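Local coordinates for protein glucose-6-phosphate 1-dehydrogenase (Mycobacterium avium, PDB 4LGV) that probably catalyses the oxidation of glucose 6-phosphate with a nicotinamide cofactor, the first step of the oxidative pentose phosphate pathway, at residues M46-R57 with P412-Y421. Numbering follows the deposited sequence.
With GOL (glycerol), chain F.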
ATOM      1  N   MET A  46     -32.949 -23.075  30.194  1.00 32.56           N
ATOM      2  CA  MET A  46     -32.314 -23.336  28.928  1.00 32.08           C
ATOM      3  C   MET A  46     -32.053 -24.811  28.616  1.00 28.66           C
ATOM      4  O   MET A  46     -32.318 -25.253  27.491  1.00 27.57           O
ATOM      5  CB  MET A  46     -30.942 -22.588  28.840  1.00 37.29           C
ATOM      6  CG  MET A  46     -30.966 -21.055  28.908  1.00 42.94           C
ATOM      7  SD  MET A  46     -31.799 -20.149  27.562  1.00 48.82           S
ATOM      8  CE  MET A  46     -31.652 -21.213  26.162  1.00 47.77           C
ATOM      9  N   THR A  47     -31.440 -25.563  29.525  1.00 26.24           N
ATOM     10  CA  THR A  47     -30.842 -26.850  29.093  1.00 25.35           C
ATOM     11  C   THR A  47     -31.864 -27.868  28.610  1.00 24.37           C
ATOM     12  O   THR A  47     -31.706 -28.478  27.552  1.00 23.43           O
ATOM     13  CB  THR A  47     -29.972 -27.484  30.181  1.00 25.67           C
ATOM     14  OG1 THR A  47     -29.100 -26.491  30.730  1.00 25.20           O
ATOM     15  CG2 THR A  47     -29.190 -28.612  29.630  1.00 25.21           C
ATOM     16  N   PHE A  48     -32.942 -28.035  29.369  1.00 24.27           N
ATOM     17  CA  PHE A  48     -34.006 -28.952  28.953  1.00 23.97           C
ATOM     18  C   PHE A  48     -34.597 -28.622  27.574  1.00 24.26           C
ATOM     19  O   PHE A  48     -34.741 -29.509  26.707  1.00 23.77           O
ATOM     20  CB  PHE A  48     -35.105 -29.007  29.972  1.00 23.90           C
ATOM     21  CG  PHE A  48     -34.776 -29.843  31.169  1.00 24.62           C
ATOM     22  CD1 PHE A  48     -34.364 -31.135  31.029  1.00 23.95           C
ATOM     23  CD2 PHE A  48     -34.950 -29.334  32.453  1.00 25.83           C
ATOM     24  CE1 PHE A  48     -34.083 -31.894  32.121  1.00 25.17           C
ATOM     25  CE2 PHE A  48     -34.669 -30.112  33.571  1.00 26.59           C
ATOM     26  CZ  PHE A  48     -34.226 -31.391  33.399  1.00 25.59           C
ATOM     27  N   ARG A  49     -34.917 -27.364  27.360  1.00 24.66           N
ATOM     28  CA  ARG A  49     -35.370 -26.905  26.040  1.00 25.99           C
ATOM     29  C   ARG A  49     -34.362 -27.191  24.915  1.00 25.57           C
ATOM     30  O   ARG A  49     -34.720 -27.673  23.839  1.00 27.29           O
ATOM     31  CB  ARG A  49     -35.650 -25.406  26.099  1.00 27.29           C
ATOM     32  CG  ARG A  49     -36.429 -24.905  24.900  1.00 28.85           C
ATOM     33  CD  ARG A  49     -36.300 -23.403  24.752  1.00 29.43           C
ATOM     34  NE  ARG A  49     -37.023 -22.973  23.594  1.00 30.61           N
ATOM     35  CZ  ARG A  49     -37.295 -21.709  23.287  1.00 32.37           C
ATOM     36  NH1 ARG A  49     -36.860 -20.704  24.056  1.00 32.96           N
ATOM     37  NH2 ARG A  49     -37.973 -21.449  22.172  1.00 31.97           N
ATOM     38  N   ALA A  50     -33.095 -26.929  25.179  1.00 26.27           N
ATOM     39  CA  ALA A  50     -32.033 -27.173  24.194  1.00 26.35           C
ATOM     40  C   ALA A  50     -31.902 -28.664  23.850  1.00 26.99           C
ATOM     41  O   ALA A  50     -31.833 -29.002  22.677  1.00 26.34           O
ATOM     42  CB  ALA A  50     -30.735 -26.647  24.713  1.00 27.60           C
ATOM     43  N   LEU A  51     -31.971 -29.544  24.867  1.00 24.99           N
ATOM     44  CA  LEU A  51     -31.952 -30.947  24.612  1.00 25.22           C
ATOM     45  C   LEU A  51     -33.179 -31.411  23.802  1.00 25.22           C
ATOM     46  O   LEU A  51     -33.081 -32.219  22.853  1.00 23.70           O
ATOM     47  CB  LEU A  51     -31.890 -31.721  25.932  1.00 26.73           C
ATOM     48  CG  LEU A  51     -30.601 -31.541  26.727  1.00 26.15           C
ATOM     49  CD1 LEU A  51     -30.733 -32.187  28.095  1.00 25.64           C
ATOM     50  CD2 LEU A  51     -29.452 -32.135  25.982  1.00 25.81           C
ATOM     51  N   TYR A  52     -34.335 -30.882  24.175  1.00 24.96           N
ATOM     52  CA  TYR A  52     -35.583 -31.159  23.452  1.00 25.06           C
ATOM     53  C   TYR A  52     -35.438 -30.785  21.988  1.00 25.74           C
ATOM     54  O   TYR A  52     -35.849 -31.562  21.078  1.00 25.84           O
ATOM     55  CB  TYR A  52     -36.768 -30.412  24.110  1.00 24.67           C
ATOM     56  CG  TYR A  52     -38.047 -30.515  23.353  1.00 24.54           C
ATOM     57  CD1 TYR A  52     -38.899 -31.604  23.537  1.00 24.98           C
ATOM     58  CD2 TYR A  52     -38.420 -29.538  22.420  1.00 24.82           C
ATOM     59  CE1 TYR A  52     -40.042 -31.749  22.765  1.00 25.13           C
ATOM     60  CE2 TYR A  52     -39.589 -29.662  21.668  1.00 25.27           C
ATOM     61  CZ  TYR A  52     -40.384 -30.749  21.857  1.00 25.24           C
ATOM     62  OH  TYR A  52     -41.531 -30.858  21.122  1.00 29.07           O
ATOM     63  N   ARG A  53     -34.878 -29.604  21.721  1.00 25.49           N
ATOM     64  CA  ARG A  53     -34.754 -29.129  20.312  1.00 26.29           C
ATOM     65  C   ARG A  53     -33.763 -29.970  19.524  1.00 26.62           C
ATOM     66  O   ARG A  53     -33.966 -30.273  18.354  1.00 25.99           O
ATOM     67  CB  ARG A  53     -34.357 -27.651  20.260  1.00 27.34           C
ATOM     68  CG  ARG A  53     -35.449 -26.707  20.758  1.00 28.17           C
ATOM     69  CD  ARG A  53     -34.918 -25.303  21.035  1.00 30.69           C
ATOM     70  NE  ARG A  53     -34.328 -24.633  19.875  1.00 31.28           N
ATOM     71  CZ  ARG A  53     -34.990 -23.850  19.024  1.00 32.18           C
ATOM     72  NH1 ARG A  53     -36.260 -23.573  19.186  1.00 31.92           N
ATOM     73  NH2 ARG A  53     -34.340 -23.306  18.013  1.00 34.16           N
ATOM     74  N   LEU A  54     -32.704 -30.409  20.185  1.00 28.12           N
ATOM     75  CA  LEU A  54     -31.728 -31.265  19.519  1.00 28.57           C
ATOM     76  C   LEU A  54     -32.394 -32.600  19.205  1.00 29.90           C
ATOM     77  O   LEU A  54     -32.193 -33.154  18.122  1.00 30.45           O
ATOM     78  CB  LEU A  54     -30.480 -31.435  20.362  1.00 29.22           C
ATOM     79  CG  LEU A  54     -29.557 -30.211  20.516  1.00 29.59           C
ATOM     80  CD1 LEU A  54     -28.593 -30.406  21.686  1.00 30.19           C
ATOM     81  CD2 LEU A  54     -28.765 -29.959  19.263  1.00 30.52           C
ATOM     82  N   GLU A  55     -33.225 -33.093  20.126  1.00 29.34           N
ATOM     83  CA  GLU A  55     -33.992 -34.317  19.882  1.00 29.57           C
ATOM     84  C   GLU A  55     -34.944 -34.170  18.723  1.00 29.96           C
ATOM     85  O   GLU A  55     -35.022 -35.042  17.865  1.00 31.28           O
ATOM     86  CB  GLU A  55     -34.788 -34.707  21.120  1.00 29.52           C
ATOM     87  CG  GLU A  55     -35.515 -36.031  21.004  1.00 29.13           C
ATOM     88  CD  GLU A  55     -34.550 -37.170  20.986  1.00 29.82           C
ATOM     89  OE1 GLU A  55     -33.935 -37.449  22.033  1.00 29.18           O
ATOM     90  OE2 GLU A  55     -34.375 -37.772  19.925  1.00 30.77           O
ATOM     91  N   ARG A  56     -35.678 -33.075  18.683  1.00 30.18           N
ATOM     92  CA  ARG A  56     -36.522 -32.816  17.537  1.00 31.66           C
ATOM     93  C   ARG A  56     -35.779 -32.836  16.199  1.00 33.47           C
ATOM     94  O   ARG A  56     -36.302 -33.316  15.222  1.00 35.63           O
ATOM     95  CB  ARG A  56     -37.270 -31.474  17.676  1.00 31.14           C
ATOM     96  CG  ARG A  56     -38.230 -31.211  16.502  1.00 31.14           C
ATOM     97  CD  ARG A  56     -39.135 -30.025  16.801  1.00 32.18           C
ATOM     98  NE  ARG A  56     -38.355 -28.786  16.931  1.00 34.67           N
ATOM     99  CZ  ARG A  56     -38.628 -27.757  17.744  1.00 35.03           C
ATOM    100  NH1 ARG A  56     -39.700 -27.762  18.527  1.00 34.76           N
ATOM    101  NH2 ARG A  56     -37.817 -26.695  17.742  1.00 35.07           N
ATOM    102  N   ARG A  57     -34.592 -32.248  16.157  1.00 36.74           N
ATOM    103  CA  ARG A  57     -33.755 -32.232  14.943  1.00 39.44           C
ATOM    104  C   ARG A  57     -33.010 -33.564  14.727  1.00 39.56           C
ATOM    105  O   ARG A  57     -32.187 -33.673  13.817  1.00 39.00           O
ATOM    106  CB  ARG A  57     -32.715 -31.115  15.038  1.00 38.71           C
ATOM    107  CG  ARG A  57     -33.322 -29.736  15.007  1.00 41.44           C
ATOM    108  CD  ARG A  57     -32.297 -28.655  14.682  1.00 43.96           C
ATOM    109  NE  ARG A  57     -31.398 -28.430  15.800  1.00 44.48           N
ATOM    110  CZ  ARG A  57     -31.645 -27.615  16.839  1.00 49.65           C
ATOM    111  NH1 ARG A  57     -32.772 -26.916  16.924  1.00 49.44           N
ATOM    112  NH2 ARG A  57     -30.750 -27.499  17.819  1.00 50.75           N
ATOM    113  N   PRO A 412     -32.160 -16.237  22.549  1.00 43.72           N
ATOM    114  CA  PRO A 412     -31.117 -16.850  23.410  1.00 43.53           C
ATOM    115  C   PRO A 412     -31.025 -18.373  23.311  1.00 40.03           C
ATOM    116  O   PRO A 412     -29.947 -18.905  23.447  1.00 35.90           O
ATOM    117  CB  PRO A 412     -31.490 -16.403  24.844  1.00 44.62           C
ATOM    118  CG  PRO A 412     -32.801 -15.686  24.745  1.00 45.79           C
ATOM    119  CD  PRO A 412     -33.021 -15.305  23.307  1.00 44.52           C
ATOM    120  N   VAL A 413     -32.127 -19.076  23.030  1.00 40.21           N
ATOM    121  CA  VAL A 413     -32.016 -20.549  22.919  1.00 40.27           C
ATOM    122  C   VAL A 413     -31.018 -21.067  21.842  1.00 38.66           C
ATOM    123  O   VAL A 413     -30.350 -22.091  22.069  1.00 36.73           O
ATOM    124  CB  VAL A 413     -33.367 -21.240  22.715  1.00 40.77           C
ATOM    125  CG1 VAL A 413     -33.969 -20.893  21.355  1.00 40.37           C
ATOM    126  CG2 VAL A 413     -33.179 -22.745  22.879  1.00 42.97           C
ATOM    127  N   ARG A 414     -30.929 -20.364  20.703  1.00 35.98           N
ATOM    128  CA  ARG A 414     -30.139 -20.801  19.548  1.00 36.73           C
ATOM    129  C   ARG A 414     -28.658 -20.839  19.846  1.00 33.10           C
ATOM    130  O   ARG A 414     -28.007 -21.851  19.617  1.00 33.32           O
ATOM    131  CB  ARG A 414     -30.429 -19.890  18.370  1.00 37.59           C
ATOM    132  CG  ARG A 414     -31.814 -20.086  17.755  1.00 42.16           C
ATOM    133  CD  ARG A 414     -32.011 -19.113  16.588  1.00 44.27           C
ATOM    134  NE  ARG A 414     -33.382 -19.125  16.099  1.00 47.17           N
ATOM    135  CZ  ARG A 414     -33.806 -18.579  14.956  1.00 49.60           C
ATOM    136  NH1 ARG A 414     -32.972 -17.957  14.101  1.00 49.01           N
ATOM    137  NH2 ARG A 414     -35.088 -18.684  14.650  1.00 49.99           N
ATOM    138  N   PRO A 415     -28.150 -19.784  20.441  1.00 33.40           N
ATOM    139  CA  PRO A 415     -26.773 -19.851  20.879  1.00 34.02           C
ATOM    140  C   PRO A 415     -26.493 -20.936  21.859  1.00 33.21           C
ATOM    141  O   PRO A 415     -25.450 -21.598  21.785  1.00 34.64           O
ATOM    142  CB  PRO A 415     -26.524 -18.491  21.544  1.00 35.09           C
ATOM    143  CG  PRO A 415     -27.802 -17.703  21.408  1.00 34.49           C
ATOM    144  CD  PRO A 415     -28.663 -18.403  20.427  1.00 34.64           C
ATOM    145  N   TYR A 416     -27.398 -21.111  22.787  1.00 31.82           N
ATOM    146  CA  TYR A 416     -27.190 -22.092  23.812  1.00 32.89           C
ATOM    147  C   TYR A 416     -27.140 -23.518  23.255  1.00 31.00           C
ATOM    148  O   TYR A 416     -26.199 -24.264  23.529  1.00 30.33           O
ATOM    149  CB  TYR A 416     -28.272 -21.939  24.858  1.00 34.27           C
ATOM    150  CG  TYR A 416     -28.029 -22.828  26.003  1.00 35.14           C
ATOM    151  CD1 TYR A 416     -27.135 -22.480  27.008  1.00 36.01           C
ATOM    152  CD2 TYR A 416     -28.631 -24.056  26.050  1.00 37.99           C
ATOM    153  CE1 TYR A 416     -26.856 -23.334  28.050  1.00 38.08           C
ATOM    154  CE2 TYR A 416     -28.381 -24.931  27.102  1.00 40.04           C
ATOM    155  CZ  TYR A 416     -27.489 -24.566  28.108  1.00 39.74           C
ATOM    156  OH  TYR A 416     -27.285 -25.419  29.160  1.00 41.00           O
ATOM    157  N   GLU A 417     -28.084 -23.890  22.417  1.00 30.57           N
ATOM    158  CA  GLU A 417     -28.038 -25.217  21.770  1.00 30.59           C
ATOM    159  C   GLU A 417     -26.825 -25.406  20.851  1.00 29.64           C
ATOM    160  O   GLU A 417     -26.259 -26.500  20.752  1.00 30.58           O
ATOM    161  CB  GLU A 417     -29.341 -25.499  21.001  1.00 32.01           C
ATOM    162  CG  GLU A 417     -29.602 -24.596  19.813  1.00 34.47           C
ATOM    163  CD  GLU A 417     -31.017 -24.719  19.240  1.00 36.56           C
ATOM    164  OE1 GLU A 417     -31.732 -25.557  19.738  1.00 36.15           O
ATOM    165  OE2 GLU A 417     -31.407 -23.984  18.299  1.00 39.30           O
ATOM    166  N   ARG A 418     -26.436 -24.352  20.139  1.00 28.01           N
ATOM    167  CA  ARG A 418     -25.243 -24.415  19.302  1.00 27.57           C
ATOM    168  C   ARG A 418     -23.998 -24.759  20.140  1.00 28.14           C
ATOM    169  O   ARG A 418     -23.176 -25.564  19.743  1.00 27.85           O
ATOM    170  CB  ARG A 418     -25.066 -23.061  18.624  1.00 26.92           C
ATOM    171  CG  ARG A 418     -23.901 -22.954  17.681  1.00 27.13           C
ATOM    172  CD  ARG A 418     -23.791 -21.542  17.163  1.00 26.56           C
ATOM    173  NE  ARG A 418     -22.697 -21.443  16.222  1.00 27.07           N
ATOM    174  CZ  ARG A 418     -21.969 -20.354  15.976  1.00 25.11           C
ATOM    175  NH1 ARG A 418     -22.168 -19.212  16.651  1.00 26.44           N
ATOM    176  NH2 ARG A 418     -21.048 -20.402  15.045  1.00 23.63           N
ATOM    177  N   LEU A 419     -23.846 -24.131  21.301  1.00 28.68           N
ATOM    178  CA  LEU A 419     -22.692 -24.403  22.170  1.00 30.56           C
ATOM    179  C   LEU A 419     -22.696 -25.812  22.715  1.00 32.13           C
ATOM    180  O   LEU A 419     -21.646 -26.457  22.774  1.00 32.30           O
ATOM    181  CB  LEU A 419     -22.658 -23.440  23.358  1.00 30.67           C
ATOM    182  CG  LEU A 419     -22.210 -22.047  23.011  1.00 30.86           C
ATOM    183  CD1 LEU A 419     -22.448 -21.110  24.171  1.00 32.53           C
ATOM    184  CD2 LEU A 419     -20.751 -22.002  22.628  1.00 30.46           C
ATOM    185  N   LEU A 420     -23.881 -26.299  23.083  1.00 33.62           N
ATOM    186  CA  LEU A 420     -24.005 -27.641  23.673  1.00 35.31           C
ATOM    187  C   LEU A 420     -23.648 -28.676  22.661  1.00 35.09           C
ATOM    188  O   LEU A 420     -22.957 -29.648  22.956  1.00 34.21           O
ATOM    189  CB  LEU A 420     -25.446 -27.935  24.153  1.00 37.79           C
ATOM    190  CG  LEU A 420     -25.705 -28.055  25.639  1.00 40.13           C
ATOM    191  CD1 LEU A 420     -27.122 -28.585  25.834  1.00 40.85           C
ATOM    192  CD2 LEU A 420     -24.712 -28.973  26.337  1.00 41.39           C
ATOM    193  N   TYR A 421     -24.156 -28.482  21.452  1.00 34.11           N
ATOM    194  CA  TYR A 421     -23.881 -29.419  20.364  1.00 36.00           C
ATOM    195  C   TYR A 421     -22.389 -29.393  20.028  1.00 33.12           C
ATOM    196  O   TYR A 421     -21.758 -30.446  19.859  1.00 32.82           O
ATOM    197  CB  TYR A 421     -24.739 -29.071  19.154  1.00 38.39           C
ATOM    198  CG  TYR A 421     -24.565 -29.980  17.955  1.00 44.14           C
ATOM    199  CD1 TYR A 421     -25.264 -31.174  17.842  1.00 48.67           C
ATOM    200  CD2 TYR A 421     -23.702 -29.628  16.915  1.00 51.62           C
ATOM    201  CE1 TYR A 421     -25.132 -32.001  16.733  1.00 50.70           C
ATOM    202  CE2 TYR A 421     -23.556 -30.446  15.801  1.00 54.33           C
ATOM    203  CZ  TYR A 421     -24.287 -31.627  15.717  1.00 55.56           C
ATOM    204  OH  TYR A 421     -24.113 -32.449  14.615  1.00 64.40           O
TER
HETATM  205  C1  GOL F 502     -37.590 -21.311  16.110  1.00 64.51           C
HETATM  206  O1  GOL F 502     -37.494 -22.744  16.058  1.00 65.23           O
HETATM  207  C2  GOL F 502     -36.845 -20.927  17.376  1.00 56.04           C
HETATM  208  O2  GOL F 502     -35.497 -20.756  17.018  1.00 55.79           O
HETATM  209  C3  GOL F 502     -37.280 -19.655  18.029  1.00 58.10           C
HETATM  210  O3  GOL F 502     -36.184 -19.229  18.849  1.00 54.65           O
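Two helices distant in sequence, 46-56 of the Rossmann-type coenzyme domain and 413-421 of the C-terminal family region, cross at -71° where Ala-50 meets Tyr-416 and Glu-417. Ala-50 CA lies 5.1 Å from Glu-417 CA, consistent with its small methyl allowing the close approach; its CB sits at the edge of the Tyr-416 ring, 3.6 Å from CD2. Met-46 lays its CB over one face of that ring, 3.8 Å from the centroid, a CH-pi contact; bends at chi2 and chi3 then carry its CE back to Val-413 and Tyr-416 CB. At the far end of the ring, Tyr-416 OH and Thr-47 OG1 are 2.6 Å apart, hydrogen-bonding also with Tyr-133 OH and Glu-135 OE1 respectively.

The other flank is ionic. Arg-53 grips Glu-417 side-on, NE to OE1 at 2.8 Å and NH2 to OE2 at 3.0 Å, while Val-413 CG1 covers one guanidinium face. Arg-57 comes end-on, NH1 and NH2 both to Glu-417 OE1 (NH2 2.9 Å), from above the carboxylate plane, the guanidinium and carboxylate planes 87° apart. Glu-90 forms salt bridges with Arg-53 NH1 and Arg-49 NE. Three N-H donors converging on OE1 probably favour the anion of buried Glu-417, whose charge pairing ties the two regions together.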